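Local coordinates for M32 carboxypeptidase (Pyrococcus furiosus, PDB 1KA2), which removes amino acids one after another from the C-terminus of peptides with broad specificity, as a homodimeric, cobalt-dependent metallocarboxypeptidase, at residues 244-249 and 278-283; 124-129 and 401-406. One frame throughout, in Å; residues are numbered along the deposited sequence.

Interaction 1. Residues 244-249 and 278-283; sequences FGIRDV and LQQDER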
ATOM      1  N   PHE A 244       9.741   3.892   0.710  1.00 29.75           N
ATOM      2  CA  PHE A 244       8.772   4.317  -0.290  1.00 30.34           C
ATOM      3  C   PHE A 244       9.362   5.630  -0.819  1.00 32.20           C
ATOM      4  O   PHE A 244       9.113   6.047  -1.950  1.00 34.44           O
ATOM      5  CB  PHE A 244       7.399   4.575   0.350  1.00 30.31           C
ATOM      6  CG  PHE A 244       6.674   3.327   0.804  1.00 28.17           C
ATOM      7  CD1 PHE A 244       5.407   3.423   1.373  1.00 28.86           C
ATOM      8  CD2 PHE A 244       7.260   2.065   0.693  1.00 30.30           C
ATOM      9  CE1 PHE A 244       4.728   2.287   1.828  1.00 27.48           C
ATOM     10  CE2 PHE A 244       6.583   0.911   1.151  1.00 28.74           C
ATOM     11  CZ  PHE A 244       5.315   1.034   1.720  1.00 28.39           C
ATOM     12  N   GLY A 245      10.162   6.271   0.030  1.00 33.13           N
ATOM     13  CA  GLY A 245      10.805   7.525  -0.321  1.00 33.28           C
ATOM     14  C   GLY A 245      11.724   7.977   0.805  1.00 33.11           C
ATOM     15  O   GLY A 245      11.834   7.304   1.840  1.00 32.91           O
ATOM     16  N   ILE A 246      12.393   9.108   0.605  1.00 32.60           N
ATOM     17  CA  ILE A 246      13.292   9.651   1.623  1.00 31.30           C
ATOM     18  C   ILE A 246      12.483  10.105   2.841  1.00 30.63           C
ATOM     19  O   ILE A 246      12.961  10.079   3.969  1.00 32.11           O
ATOM     20  CB  ILE A 246      14.087  10.862   1.067  1.00 31.69           C
ATOM     21  CG1 ILE A 246      15.023  10.396  -0.051  1.00 32.99           C
ATOM     22  CG2 ILE A 246      14.872  11.538   2.186  1.00 34.07           C
ATOM     23  CD1 ILE A 246      15.809  11.528  -0.716  1.00 35.62           C
ATOM     24  N   ARG A 247      11.244  10.513   2.605  1.00 30.94           N
ATOM     25  CA  ARG A 247      10.377  10.983   3.673  1.00 29.92           C
ATOM     26  C   ARG A 247       9.317   9.953   4.024  1.00 31.44           C
ATOM     27  O   ARG A 247       8.282  10.303   4.597  1.00 33.29           O
ATOM     28  CB  ARG A 247       9.693  12.290   3.258  1.00 31.82           C
ATOM     29  CG  ARG A 247      10.661  13.435   2.941  1.00 34.11           C
ATOM     30  CD  ARG A 247       9.911  14.685   2.450  1.00 37.02           C
ATOM     31  NE  ARG A 247      10.810  15.768   2.043  1.00 37.55           N
ATOM     32  CZ  ARG A 247      10.396  16.924   1.527  1.00 36.00           C
ATOM     33  NH1 ARG A 247       9.104  17.144   1.354  1.00 36.89           N
ATOM     34  NH2 ARG A 247      11.269  17.859   1.185  1.00 34.08           N
ATOM     35  N   ASP A 248       9.558   8.692   3.672  1.00 26.72           N
ATOM     36  CA  ASP A 248       8.603   7.631   3.978  1.00 29.12           C
ATOM     37  C   ASP A 248       9.343   6.302   4.025  1.00 26.08           C
ATOM     38  O   ASP A 248       9.458   5.627   3.010  1.00 25.34           O
ATOM     39  CB  ASP A 248       7.500   7.577   2.906  1.00 26.64           C
ATOM     40  CG  ASP A 248       6.330   6.699   3.310  1.00 28.93           C
ATOM     41  OD1 ASP A 248       6.424   6.014   4.347  1.00 28.29           O
ATOM     42  OD2 ASP A 248       5.302   6.689   2.591  1.00 30.02           O
ATOM     43  N   VAL A 249       9.842   5.931   5.200  1.00 25.90           N
ATOM     44  CA  VAL A 249      10.587   4.682   5.357  1.00 25.90           C
ATOM     45  C   VAL A 249       9.921   3.864   6.449  1.00 25.98           C
ATOM     46  O   VAL A 249       9.635   4.375   7.534  1.00 27.65           O
ATOM     47  CB  VAL A 249      12.065   4.960   5.719  1.00 29.73           C
ATOM     48  CG1 VAL A 249      12.848   3.647   5.810  1.00 29.22           C
ATOM     49  CG2 VAL A 249      12.679   5.875   4.673  1.00 28.06           C
ATOM     50  N   LEU A 278      16.583   7.066   5.588  1.00 32.77           N
ATOM     51  CA  LEU A 278      16.002   8.275   6.140  1.00 34.41           C
ATOM     52  C   LEU A 278      16.977   9.444   6.023  1.00 35.47           C
ATOM     53  O   LEU A 278      16.576  10.567   5.729  1.00 33.41           O
ATOM     54  CB  LEU A 278      15.657   8.029   7.611  1.00 36.04           C
ATOM     55  CG  LEU A 278      14.233   8.310   8.100  1.00 39.61           C
ATOM     56  CD1 LEU A 278      13.238   7.933   7.049  1.00 39.31           C
ATOM     57  CD2 LEU A 278      13.968   7.531   9.390  1.00 40.82           C
ATOM     58  N   GLN A 279      18.263   9.176   6.245  1.00 36.00           N
ATOM     59  CA  GLN A 279      19.266  10.233   6.186  1.00 36.65           C
ATOM     60  C   GLN A 279      19.903  10.382   4.816  1.00 37.38           C
ATOM     61  O   GLN A 279      21.102  10.605   4.693  1.00 38.43           O
ATOM     62  CB  GLN A 279      20.332   9.999   7.260  1.00 36.13           C
ATOM     63  CG  GLN A 279      19.723   9.952   8.659  1.00 35.44           C
ATOM     64  CD  GLN A 279      20.723  10.207   9.769  1.00 32.99           C
ATOM     65  OE1 GLN A 279      20.487  11.044  10.639  1.00 34.52           O
ATOM     66  NE2 GLN A 279      21.834   9.484   9.754  1.00 30.08           N
ATOM     67  N   GLN A 280      19.071  10.271   3.788  1.00 35.31           N
ATOM     68  CA  GLN A 280      19.520  10.399   2.419  1.00 35.21           C
ATOM     69  C   GLN A 280      19.474  11.886   2.065  1.00 35.04           C
ATOM     70  O   GLN A 280      18.830  12.667   2.755  1.00 34.37           O
ATOM     71  CB  GLN A 280      18.598   9.587   1.514  1.00 36.26           C
ATOM     72  CG  GLN A 280      19.273   9.035   0.293  1.00 38.99           C
ATOM     73  CD  GLN A 280      20.401   8.068   0.613  1.00 38.02           C
ATOM     74  OE1 GLN A 280      21.226   7.788  -0.238  1.00 39.06           O
ATOM     75  NE2 GLN A 280      20.430   7.546   1.834  1.00 37.56           N
ATOM     76  N   ASP A 281      20.164  12.277   1.003  1.00 34.59           N
ATOM     77  CA  ASP A 281      20.204  13.676   0.583  1.00 34.06           C
ATOM     78  C   ASP A 281      18.997  13.989  -0.300  1.00 35.27           C
ATOM     79  O   ASP A 281      18.894  13.469  -1.409  1.00 35.78           O
ATOM     80  CB  ASP A 281      21.499  13.928  -0.191  1.00 34.67           C
ATOM     81  CG  ASP A 281      21.804  15.399  -0.368  1.00 35.19           C
ATOM     82  OD1 ASP A 281      20.881  16.158  -0.722  1.00 36.62           O
ATOM     83  OD2 ASP A 281      22.977  15.793  -0.170  1.00 35.74           O
ATOM     84  N   GLU A 282      18.096  14.850   0.172  1.00 35.42           N
ATOM     85  CA  GLU A 282      16.894  15.182  -0.598  1.00 37.35           C
ATOM     86  C   GLU A 282      17.114  15.854  -1.954  1.00 37.45           C
ATOM     87  O   GLU A 282      16.182  15.974  -2.746  1.00 37.08           O
ATOM     88  CB  GLU A 282      15.936  16.032   0.237  1.00 37.96           C
ATOM     89  CG  GLU A 282      15.471  15.354   1.519  1.00 40.16           C
ATOM     90  CD  GLU A 282      14.281  16.056   2.147  1.00 41.36           C
ATOM     91  OE1 GLU A 282      14.136  17.282   1.961  1.00 41.81           O
ATOM     92  OE2 GLU A 282      13.491  15.382   2.831  1.00 41.15           O
ATOM     93  N   ARG A 283      18.329  16.303  -2.237  1.00 36.30           N
ATOM     94  CA  ARG A 283      18.569  16.904  -3.539  1.00 38.11           C
ATOM     95  C   ARG A 283      18.627  15.786  -4.588  1.00 38.02           C
ATOM     96  O   ARG A 283      18.624  16.057  -5.783  1.00 38.60           O
ATOM     97  CB  ARG A 283      19.882  17.685  -3.537  1.00 40.46           C
ATOM     98  CG  ARG A 283      19.907  18.832  -2.543  1.00 41.76           C
ATOM     99  CD  ARG A 283      21.292  19.445  -2.448  1.00 44.20           C
ATOM    100  NE  ARG A 283      22.262  18.486  -1.941  1.00 45.03           N
ATOM    101  CZ  ARG A 283      23.575  18.669  -1.967  1.00 43.98           C
ATOM    102  NH1 ARG A 283      24.077  19.783  -2.477  1.00 46.20           N
ATOM    103  NH2 ARG A 283      24.384  17.735  -1.496  1.00 42.13           N
TER
HETATM  104  O   HOH W   1      14.031  11.552   5.954  1.00 24.67           O

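Interaction 2. Residues 124-129 and 401-406; sequences AKDDFS and KYSEGI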
ATOM      1  N   ALA A 124       9.822 -28.563   5.538  1.00 47.62           N
ATOM      2  CA  ALA A 124       8.820 -28.967   6.511  1.00 49.21           C
ATOM      3  C   ALA A 124       8.789 -30.484   6.721  1.00 49.50           C
ATOM      4  O   ALA A 124       8.674 -30.952   7.852  1.00 49.47           O
ATOM      5  CB  ALA A 124       7.443 -28.464   6.070  1.00 49.97           C
ATOM      6  N   LYS A 125       8.897 -31.250   5.639  1.00 50.05           N
ATOM      7  CA  LYS A 125       8.870 -32.705   5.748  1.00 51.68           C
ATOM      8  C   LYS A 125      10.273 -33.316   5.807  1.00 51.17           C
ATOM      9  O   LYS A 125      10.442 -34.526   5.638  1.00 49.83           O
ATOM     10  CB  LYS A 125       8.080 -33.315   4.581  1.00 52.41           C
ATOM     11  CG  LYS A 125       7.728 -34.792   4.790  1.00 56.89           C
ATOM     12  CD  LYS A 125       6.751 -35.317   3.748  1.00 59.69           C
ATOM     13  CE  LYS A 125       6.293 -36.729   4.098  1.00 61.85           C
ATOM     14  NZ  LYS A 125       5.137 -37.179   3.264  1.00 63.89           N
ATOM     15  N   ASP A 126      11.272 -32.473   6.054  1.00 51.93           N
ATOM     16  CA  ASP A 126      12.664 -32.916   6.150  1.00 52.62           C
ATOM     17  C   ASP A 126      13.064 -33.902   5.060  1.00 52.20           C
ATOM     18  O   ASP A 126      13.595 -34.966   5.360  1.00 53.93           O
ATOM     19  CB  ASP A 126      12.922 -33.567   7.516  1.00 52.40           C
ATOM     20  CG  ASP A 126      12.913 -32.570   8.650  1.00 52.51           C
ATOM     21  OD1 ASP A 126      13.792 -31.687   8.665  1.00 53.94           O
ATOM     22  OD2 ASP A 126      12.028 -32.667   9.524  1.00 52.70           O
ATOM     23  N   ASP A 127      12.818 -33.560   3.801  1.00 52.02           N
ATOM     24  CA  ASP A 127      13.174 -34.461   2.714  1.00 52.49           C
ATOM     25  C   ASP A 127      13.904 -33.736   1.591  1.00 51.83           C
ATOM     26  O   ASP A 127      13.295 -32.992   0.810  1.00 50.21           O
ATOM     27  CB  ASP A 127      11.926 -35.147   2.165  1.00 55.31           C
ATOM     28  CG  ASP A 127      12.243 -36.114   1.043  1.00 58.60           C
ATOM     29  OD1 ASP A 127      13.119 -36.989   1.229  1.00 61.77           O
ATOM     30  OD2 ASP A 127      11.615 -36.003  -0.027  1.00 61.18           O
ATOM     31  N   PHE A 128      15.212 -33.976   1.512  1.00 49.41           N
ATOM     32  CA  PHE A 128      16.057 -33.342   0.510  1.00 48.82           C
ATOM     33  C   PHE A 128      15.773 -33.821  -0.909  1.00 49.17           C
ATOM     34  O   PHE A 128      16.044 -33.101  -1.870  1.00 50.10           O
ATOM     35  CB  PHE A 128      17.538 -33.575   0.834  1.00 46.96           C
ATOM     36  CG  PHE A 128      18.480 -32.734   0.011  1.00 46.83           C
ATOM     37  CD1 PHE A 128      18.593 -31.362   0.239  1.00 44.67           C
ATOM     38  CD2 PHE A 128      19.244 -33.307  -1.003  1.00 45.65           C
ATOM     39  CE1 PHE A 128      19.454 -30.572  -0.532  1.00 44.57           C
ATOM     40  CE2 PHE A 128      20.109 -32.519  -1.782  1.00 46.54           C
ATOM     41  CZ  PHE A 128      20.212 -31.151  -1.543  1.00 43.21           C
ATOM     42  N   SER A 129      15.232 -35.028  -1.053  1.00 48.07           N
ATOM     43  CA  SER A 129      14.940 -35.537  -2.387  1.00 47.16           C
ATOM     44  C   SER A 129      13.928 -34.636  -3.108  1.00 46.48           C
ATOM     45  O   SER A 129      14.012 -34.463  -4.323  1.00 46.06           O
ATOM     46  CB  SER A 129      14.404 -36.975  -2.320  1.00 46.92           C
ATOM     47  OG  SER A 129      13.057 -37.010  -1.881  1.00 48.89           O
ATOM     48  N   LYS A 401      19.116 -33.558  10.827  1.00 45.48           N
ATOM     49  CA  LYS A 401      18.042 -33.566   9.855  1.00 44.78           C
ATOM     50  C   LYS A 401      18.239 -32.425   8.852  1.00 45.21           C
ATOM     51  O   LYS A 401      18.860 -31.410   9.162  1.00 45.60           O
ATOM     52  CB  LYS A 401      16.690 -33.457  10.562  1.00 43.55           C
ATOM     53  CG  LYS A 401      16.627 -32.430  11.674  1.00 42.07           C
ATOM     54  CD  LYS A 401      15.196 -32.324  12.189  1.00 43.98           C
ATOM     55  CE  LYS A 401      15.062 -31.311  13.296  1.00 40.14           C
ATOM     56  NZ  LYS A 401      13.652 -31.207  13.736  1.00 41.78           N
ATOM     57  N   TYR A 402      17.713 -32.602   7.648  1.00 44.74           N
ATOM     58  CA  TYR A 402      17.876 -31.609   6.595  1.00 45.43           C
ATOM     59  C   TYR A 402      17.431 -30.193   6.958  1.00 45.13           C
ATOM     60  O   TYR A 402      18.060 -29.226   6.532  1.00 45.70           O
ATOM     61  CB  TYR A 402      17.167 -32.090   5.319  1.00 45.86           C
ATOM     62  CG  TYR A 402      17.805 -33.323   4.704  1.00 46.84           C
ATOM     63  CD1 TYR A 402      17.062 -34.485   4.481  1.00 48.49           C
ATOM     64  CD2 TYR A 402      19.157 -33.328   4.344  1.00 48.39           C
ATOM     65  CE1 TYR A 402      17.650 -35.626   3.913  1.00 47.48           C
ATOM     66  CE2 TYR A 402      19.755 -34.463   3.773  1.00 47.10           C
ATOM     67  CZ  TYR A 402      18.996 -35.607   3.559  1.00 48.78           C
ATOM     68  OH  TYR A 402      19.577 -36.722   2.981  1.00 47.94           O
ATOM     69  N   SER A 403      16.373 -30.065   7.758  1.00 45.39           N
ATOM     70  CA  SER A 403      15.866 -28.745   8.150  1.00 43.15           C
ATOM     71  C   SER A 403      16.820 -27.952   9.047  1.00 42.64           C
ATOM     72  O   SER A 403      16.793 -26.720   9.047  1.00 41.32           O
ATOM     73  CB  SER A 403      14.494 -28.874   8.827  1.00 42.89           C
ATOM     74  OG  SER A 403      14.524 -29.779   9.918  1.00 44.76           O
ATOM     75  N   GLU A 404      17.650 -28.654   9.816  1.00 41.54           N
ATOM     76  CA  GLU A 404      18.629 -27.997  10.678  1.00 40.74           C
ATOM     77  C   GLU A 404      19.855 -27.685   9.847  1.00 38.81           C
ATOM     78  O   GLU A 404      20.720 -26.929  10.277  1.00 38.84           O
ATOM     79  CB  GLU A 404      19.084 -28.906  11.811  1.00 40.71           C
ATOM     80  CG  GLU A 404      18.000 -29.444  12.664  1.00 43.71           C
ATOM     81  CD  GLU A 404      18.564 -30.206  13.831  1.00 44.77           C
ATOM     82  OE1 GLU A 404      19.330 -31.168  13.590  1.00 44.10           O
ATOM     83  OE2 GLU A 404      18.248 -29.825  14.977  1.00 45.88           O
ATOM     84  N   GLY A 405      19.933 -28.274   8.662  1.00 37.72           N
ATOM     85  CA  GLY A 405      21.092 -28.038   7.822  1.00 37.27           C
ATOM     86  C   GLY A 405      20.895 -27.292   6.517  1.00 37.01           C
ATOM     87  O   GLY A 405      20.367 -26.193   6.482  1.00 37.52           O
ATOM     88  N   ILE A 406      21.329 -27.926   5.437  1.00 36.66           N
ATOM     89  CA  ILE A 406      21.264 -27.364   4.095  1.00 37.22           C
ATOM     90  C   ILE A 406      19.892 -26.807   3.659  1.00 37.23           C
ATOM     91  O   ILE A 406      19.809 -25.993   2.750  1.00 37.86           O
ATOM     92  CB  ILE A 406      21.739 -28.432   3.078  1.00 36.29           C
ATOM     93  CG1 ILE A 406      21.976 -27.811   1.702  1.00 34.28           C
ATOM     94  CG2 ILE A 406      20.718 -29.560   3.031  1.00 35.75           C
ATOM     95  CD1 ILE A 406      22.596 -28.805   0.693  1.00 34.34           C
TER
HETATM   96  O   HOH W   2      11.255 -30.795  11.822  1.00 47.57           O

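Interaction 1. Residues 244-249 and 278-283
The Glu282 carboxylate sits at the edge of the Arg247 guanidinium, with Glu282 CD lying in the guanidinium plane; the two flat groups are turned 37° apart. Arg247 NH2 gives a straight hydrogen bond to Glu282 OE1 (3.0 Å, 168°), reaching that oxygen from above the carboxylate plane. NE bonds the other oxygen of this salt bridge, OE2, whose position is less certain and which also pairs with Arg230. The Arg247 chain runs extended from CG to NE, which carries its charged end across to Glu282. Ile246 supplies most of the remaining packing. Its CD1 touches Asp281 O at 3.7 Å and Glu282 CA at 3.8 Å, CG1 packs on Gln280 CB, and CG2 lies 3.9 Å from Glu282 CG. Water 1 donates to both Ile246 O and Leu278 O (2.7 Å each), tying the turn of 245-248 to the end of helix 261-278, which carries the HEXXH motif. Val249, at the start of strand 248-253, packs on Ala274 and Glu277 of that helix. Glu45 of the second subunit accepts hydrogen bonds from the backbone N of Ile246 and Arg247, placing the turn at the dimer interface. Glu282, paired with both Arg247 and Arg230, probably stays ionised, its negative charge shared by the two arginines.

Interaction 2. Residues 124-129 and 401-406
Polar contacts centre on Asp126, the C-prime residue of the Schellman motif that ends helix 102-124. Its OD1 accepts two bonds: one from Ser403 OG (2.4 Å), so short that the exact length is doubtful, and one from Ser403 N (3.2 Å, 141°) that arrives nearly along the C-O axis. With OG between its backbone N and carbonyl carbon (chi1 54°), Ser403 brings its hydroxyl and its N-H to one oxygen. Water 2 bridges the other oxygen, OD2, to Lys401 NZ. The aromatic contact is a CH-pi interaction: Phe128 CB stands over the centre of the Tyr402 ring, 3.5 Å from its centroid, while Asp126 O lies at the edge of that ring. The Phe128 and Tyr402 rings themselves are oblique, their planes 34° apart. Apolar packing continues where Phe128 CE1 meets Ile406 CD1 at 3.8 Å. A glycine in place of Phe128 would probably leave the Tyr402 face without its CH-pi partner and Ile406 without the ring it packs on. Phe128 and Tyr402 both touch Pro384, and Ile406 touches Leu383 and Trp387; against this helix, 383-395, the contact joins the loop between helices 102-124 and 132-149 to the one leading into helix 411-414.

Overall arrangement
In each contact one segment leaves the C-terminal end of a helix (261-278, 102-124), but the two share no helix or strand and lie on opposite sides of the chain's centre, their own centres 41 Å apart. Interaction 1, with three buried touching residues and none exposed, joins a turn before strand 248-253 to the exit of the metal-binding helix and borders the second subunit; the side chain of Val249 is about 7 Å from that of the metal ligand His273. Interaction 2 is nearer the surface, with Phe128 and Ile406 buried but Lys401 and Tyr402 exposed, away from the annotated sites and untouched by the other subunit. Interaction 1 combines a charged pair with aliphatic packing, interaction 2 a carboxylate-serine grip with aromatic packing.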